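Local coordinates for protein BAG family molecular chaperone regulator 1 (Arabidopsis thaliana, PDB 4HWC) that probably acts as a co-chaperone that binds the ATPase domain of HSP70/HSC70 chaperones and regulates programmed cell death and stress responses, at residues A[46-51]-A[73-78]. Residues are numbered along the deposited sequence; the frame is centred on the assembly and turned at random.
Sequences ELLMNE and KRVQNY
In the three-helix bundle of the BAG domain, Leu48 of helix 38-55 packs against Val75 and Tyr78, one turn apart on helix 62-88. The backbones come nearest at Leu48 and Val75, whose CA atoms lie 6.3 Å apart. Both residues are buried and direct their CB atoms toward the opposite helix; no hydrogen bond joins segments 46-51 and 73-78, so the evidence points to apolar packing.

Val75 makes its contact through one branch. With CG1 anti to the backbone N (chi1 174°), Val75 CG1 lies 3.5 Å from Leu48 O. The same Val75 CG1 is 4.0 Å from Leu48 CB, placing it against the backbone and the root of the leucine rather than its tip. The leucine's far end serves Tyr78 instead: Leu48 CD1 lies 3.9 Å from Tyr78 CB, and the two side chains cross at about a right angle. Leu48 CD2 approaches the tyrosine ring obliquely. Tyr78 CG stands anti to the carbonyl carbon, beside the backbone N (chi1 -73°); the end of the side chain leads away from segment 46-51, and CB makes the nearest approach.

Leu48 also touches Val79 and Leu82, extending its packing along helix 62-88. Helix 5-31 completes the bundle: Leu19 meets Leu48, Ile12 meets Glu51, and Val16 packs on Arg74, whose NH1 forms a salt bridge with Asp17 OD1 and thereby joins helix 5-31 to helix 62-88.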
ATOM      1  N   GLU A  46      -0.137  -7.776   3.763  1.00 20.61           N
ATOM      2  CA  GLU A  46      -0.891  -7.622   4.985  1.00 20.35           C
ATOM      3  C   GLU A  46      -0.694  -6.299   5.707  1.00 21.13           C
ATOM      4  O   GLU A  46      -1.621  -5.803   6.334  1.00 22.25           O
ATOM      5  CB  GLU A  46      -0.704  -8.874   5.878  1.00 24.59           C
ATOM      6  CG  GLU A  46      -1.871  -9.854   5.557  1.00 30.31           C
ATOM      7  CD  GLU A  46      -1.800 -11.263   6.088  1.00 37.31           C
ATOM      8  OE1 GLU A  46      -2.389 -12.133   5.411  1.00 34.79           O
ATOM      9  OE2 GLU A  46      -1.192 -11.516   7.136  1.00 40.14           O
ATOM     10  N   LEU A  47       0.484  -5.691   5.595  1.00 14.74           N
ATOM     11  CA  LEU A  47       0.685  -4.382   6.208  1.00 16.40           C
ATOM     12  C   LEU A  47      -0.164  -3.364   5.449  1.00 16.83           C
ATOM     13  O   LEU A  47      -0.679  -2.418   6.050  1.00 16.54           O
ATOM     14  CB  LEU A  47       2.158  -3.932   6.169  1.00 15.68           C
ATOM     15  CG  LEU A  47       3.118  -4.638   7.126  1.00 18.18           C
ATOM     16  CD1 LEU A  47       4.526  -4.098   6.935  1.00 20.47           C
ATOM     17  CD2 LEU A  47       2.650  -4.433   8.556  1.00 19.67           C
ATOM     18  N   LEU A  48      -0.305  -3.559   4.137  1.00 12.18           N
ATOM     19  CA  LEU A  48      -1.119  -2.659   3.317  1.00 12.99           C
ATOM     20  C   LEU A  48      -2.598  -2.808   3.661  1.00 13.09           C
ATOM     21  O   LEU A  48      -3.339  -1.825   3.680  1.00 14.38           O
ATOM     22  CB  LEU A  48      -0.903  -2.939   1.824  1.00 11.78           C
ATOM     23  CG  LEU A  48       0.448  -2.479   1.254  1.00 10.80           C
ATOM     24  CD1 LEU A  48       0.696  -3.174  -0.072  1.00 11.38           C
ATOM     25  CD2 LEU A  48       0.455  -0.959   1.067  1.00  9.43           C
ATOM     26  N   MET A  49      -3.033  -4.036   3.929  1.00 13.56           N
ATOM     27  CA  MET A  49      -4.432  -4.256   4.277  1.00 14.31           C
ATOM     28  C   MET A  49      -4.762  -3.579   5.599  1.00 20.14           C
ATOM     29  O   MET A  49      -5.895  -3.119   5.800  1.00 20.49           O
ATOM     30  CB  MET A  49      -4.746  -5.749   4.351  1.00 18.55           C
ATOM     31  CG  MET A  49      -4.608  -6.467   3.025  1.00 17.43           C
ATOM     32  SD  MET A  49      -5.642  -5.735   1.733  1.00 21.33           S
ATOM     33  CE  MET A  49      -7.275  -6.247   2.313  1.00 15.99           C
ATOM     34  N   ASN A  50      -3.780  -3.517   6.498  1.00 19.53           N
ATOM     35  CA  ASN A  50      -3.975  -2.873   7.792  1.00 23.99           C
ATOM     36  C   ASN A  50      -4.167  -1.375   7.600  1.00 25.01           C
ATOM     37  O   ASN A  50      -4.927  -0.737   8.333  1.00 24.75           O
ATOM     38  CB  ASN A  50      -2.787  -3.128   8.727  1.00 23.67           C
ATOM     39  CG  ASN A  50      -2.893  -4.456   9.455  1.00 28.53           C
ATOM     40  OD1 ASN A  50      -3.978  -5.040   9.550  1.00 32.04           O
ATOM     41  ND2 ASN A  50      -1.769  -4.935   9.990  1.00 25.07           N
ATOM     42  N   GLU A  51      -3.469  -0.811   6.617  1.00 15.95           N
ATOM     43  CA  GLU A  51      -3.615   0.610   6.330  1.00 19.06           C
ATOM     44  C   GLU A  51      -4.980   0.835   5.672  1.00 17.68           C
ATOM     45  O   GLU A  51      -5.604   1.879   5.861  1.00 18.64           O
ATOM     46  CB  GLU A  51      -2.493   1.096   5.404  1.00 17.64           C
ATOM     47  CG  GLU A  51      -1.101   0.998   6.020  1.00 16.15           C
ATOM     48  CD  GLU A  51      -0.988   1.758   7.340  1.00 24.40           C
ATOM     49  OE1 GLU A  51      -1.179   2.998   7.341  1.00 24.24           O
ATOM     50  OE2 GLU A  51      -0.711   1.114   8.376  1.00 24.20           O
ATOM     51  N   LYS A  73      -7.034   4.335  -2.927  1.00  9.74           N
ATOM     52  CA  LYS A  73      -6.689   3.917  -4.285  1.00 11.90           C
ATOM     53  C   LYS A  73      -5.226   3.508  -4.378  1.00 12.32           C
ATOM     54  O   LYS A  73      -4.887   2.550  -5.077  1.00 12.15           O
ATOM     55  CB  LYS A  73      -6.971   5.052  -5.272  1.00 11.96           C
ATOM     56  CG  LYS A  73      -6.684   4.698  -6.730  1.00 14.48           C
ATOM     57  CD  LYS A  73      -7.561   3.545  -7.199  1.00 17.79           C
ATOM     58  CE  LYS A  73      -7.353   3.273  -8.690  1.00 21.23           C
ATOM     59  NZ  LYS A  73      -8.233   2.176  -9.153  1.00 24.73           N
ATOM     60  N   ARG A  74      -4.360   4.239  -3.681  1.00 10.80           N
ATOM     61  CA  ARG A  74      -2.933   3.922  -3.691  1.00 12.78           C
ATOM     62  C   ARG A  74      -2.711   2.515  -3.164  1.00 10.78           C
ATOM     63  O   ARG A  74      -1.969   1.741  -3.755  1.00 10.45           O
ATOM     64  CB  ARG A  74      -2.144   4.897  -2.812  1.00 16.12           C
ATOM     65  CG  ARG A  74      -1.775   6.199  -3.476  1.00 23.06           C
ATOM     66  CD  ARG A  74      -0.323   6.537  -3.165  1.00 24.55           C
ATOM     67  NE  ARG A  74      -0.141   6.917  -1.778  1.00 29.92           N
ATOM     68  CZ  ARG A  74       1.036   7.015  -1.170  1.00 23.83           C
ATOM     69  NH1 ARG A  74       1.080   7.378   0.097  1.00 25.96           N
ATOM     70  NH2 ARG A  74       2.161   6.731  -1.815  1.00 25.46           N
ATOM     71  N   VAL A  75      -3.346   2.198  -2.037  1.00 11.50           N
ATOM     72  CA  VAL A  75      -3.214   0.885  -1.417  1.00 11.38           C
ATOM     73  C   VAL A  75      -3.760  -0.230  -2.304  1.00 12.47           C
ATOM     74  O   VAL A  75      -3.138  -1.287  -2.440  1.00 11.46           O
ATOM     75  CB  VAL A  75      -3.937   0.837  -0.049  1.00 13.50           C
ATOM     76  CG1 VAL A  75      -3.904  -0.586   0.506  1.00 13.42           C
ATOM     77  CG2 VAL A  75      -3.254   1.783   0.927  1.00 16.10           C
ATOM     78  N   GLN A  76      -4.928   0.002  -2.898  1.00 12.11           N
ATOM     79  CA  GLN A  76      -5.520  -0.981  -3.789  1.00 12.53           C
ATOM     80  C   GLN A  76      -4.563  -1.274  -4.949  1.00 10.68           C
ATOM     81  O   GLN A  76      -4.387  -2.428  -5.345  1.00 14.22           O
ATOM     82  CB  GLN A  76      -6.868  -0.472  -4.321  1.00 12.89           C
ATOM     83  CG  GLN A  76      -7.976  -0.471  -3.265  1.00 18.06           C
ATOM     84  CD  GLN A  76      -9.250   0.220  -3.725  1.00 22.13           C
ATOM     85  OE1 GLN A  76     -10.296   0.108  -3.081  1.00 25.68           O
ATOM     86  NE2 GLN A  76      -9.166   0.946  -4.829  1.00 22.90           N
ATOM     87  N   ASN A  77      -3.932  -0.227  -5.477  1.00 15.96           N
ATOM     88  CA  ASN A  77      -3.001  -0.388  -6.587  1.00 15.15           C
ATOM     89  C   ASN A  77      -1.785  -1.202  -6.172  1.00 16.12           C
ATOM     90  O   ASN A  77      -1.342  -2.067  -6.917  1.00 14.71           O
ATOM     91  CB  ASN A  77      -2.529   0.977  -7.119  1.00 15.11           C
ATOM     92  CG  ASN A  77      -3.591   1.696  -7.929  1.00 18.10           C
ATOM     93  OD1 ASN A  77      -4.617   1.122  -8.279  1.00 17.68           O
ATOM     94  ND2 ASN A  77      -3.337   2.962  -8.241  1.00 20.82           N
ATOM     95  N   TYR A  78      -1.233  -0.918  -4.992  1.00 11.16           N
ATOM     96  CA  TYR A  78      -0.061  -1.660  -4.529  1.00 12.79           C
ATOM     97  C   TYR A  78      -0.393  -3.121  -4.254  1.00 14.41           C
ATOM     98  O   TYR A  78       0.394  -4.008  -4.573  1.00 12.38           O
ATOM     99  CB  TYR A  78       0.530  -1.032  -3.268  1.00 10.73           C
ATOM    100  CG  TYR A  78       1.253   0.277  -3.496  1.00 12.92           C
ATOM    101  CD1 TYR A  78       2.141   0.442  -4.563  1.00 14.95           C
ATOM    102  CD2 TYR A  78       1.106   1.327  -2.601  1.00 14.28           C
ATOM    103  CE1 TYR A  78       2.857   1.640  -4.728  1.00 17.31           C
ATOM    104  CE2 TYR A  78       1.809   2.515  -2.755  1.00 18.72           C
ATOM    105  CZ  TYR A  78       2.685   2.664  -3.811  1.00 18.04           C
ATOM    106  OH  TYR A  78       3.375   3.849  -3.928  1.00 20.70           O
TER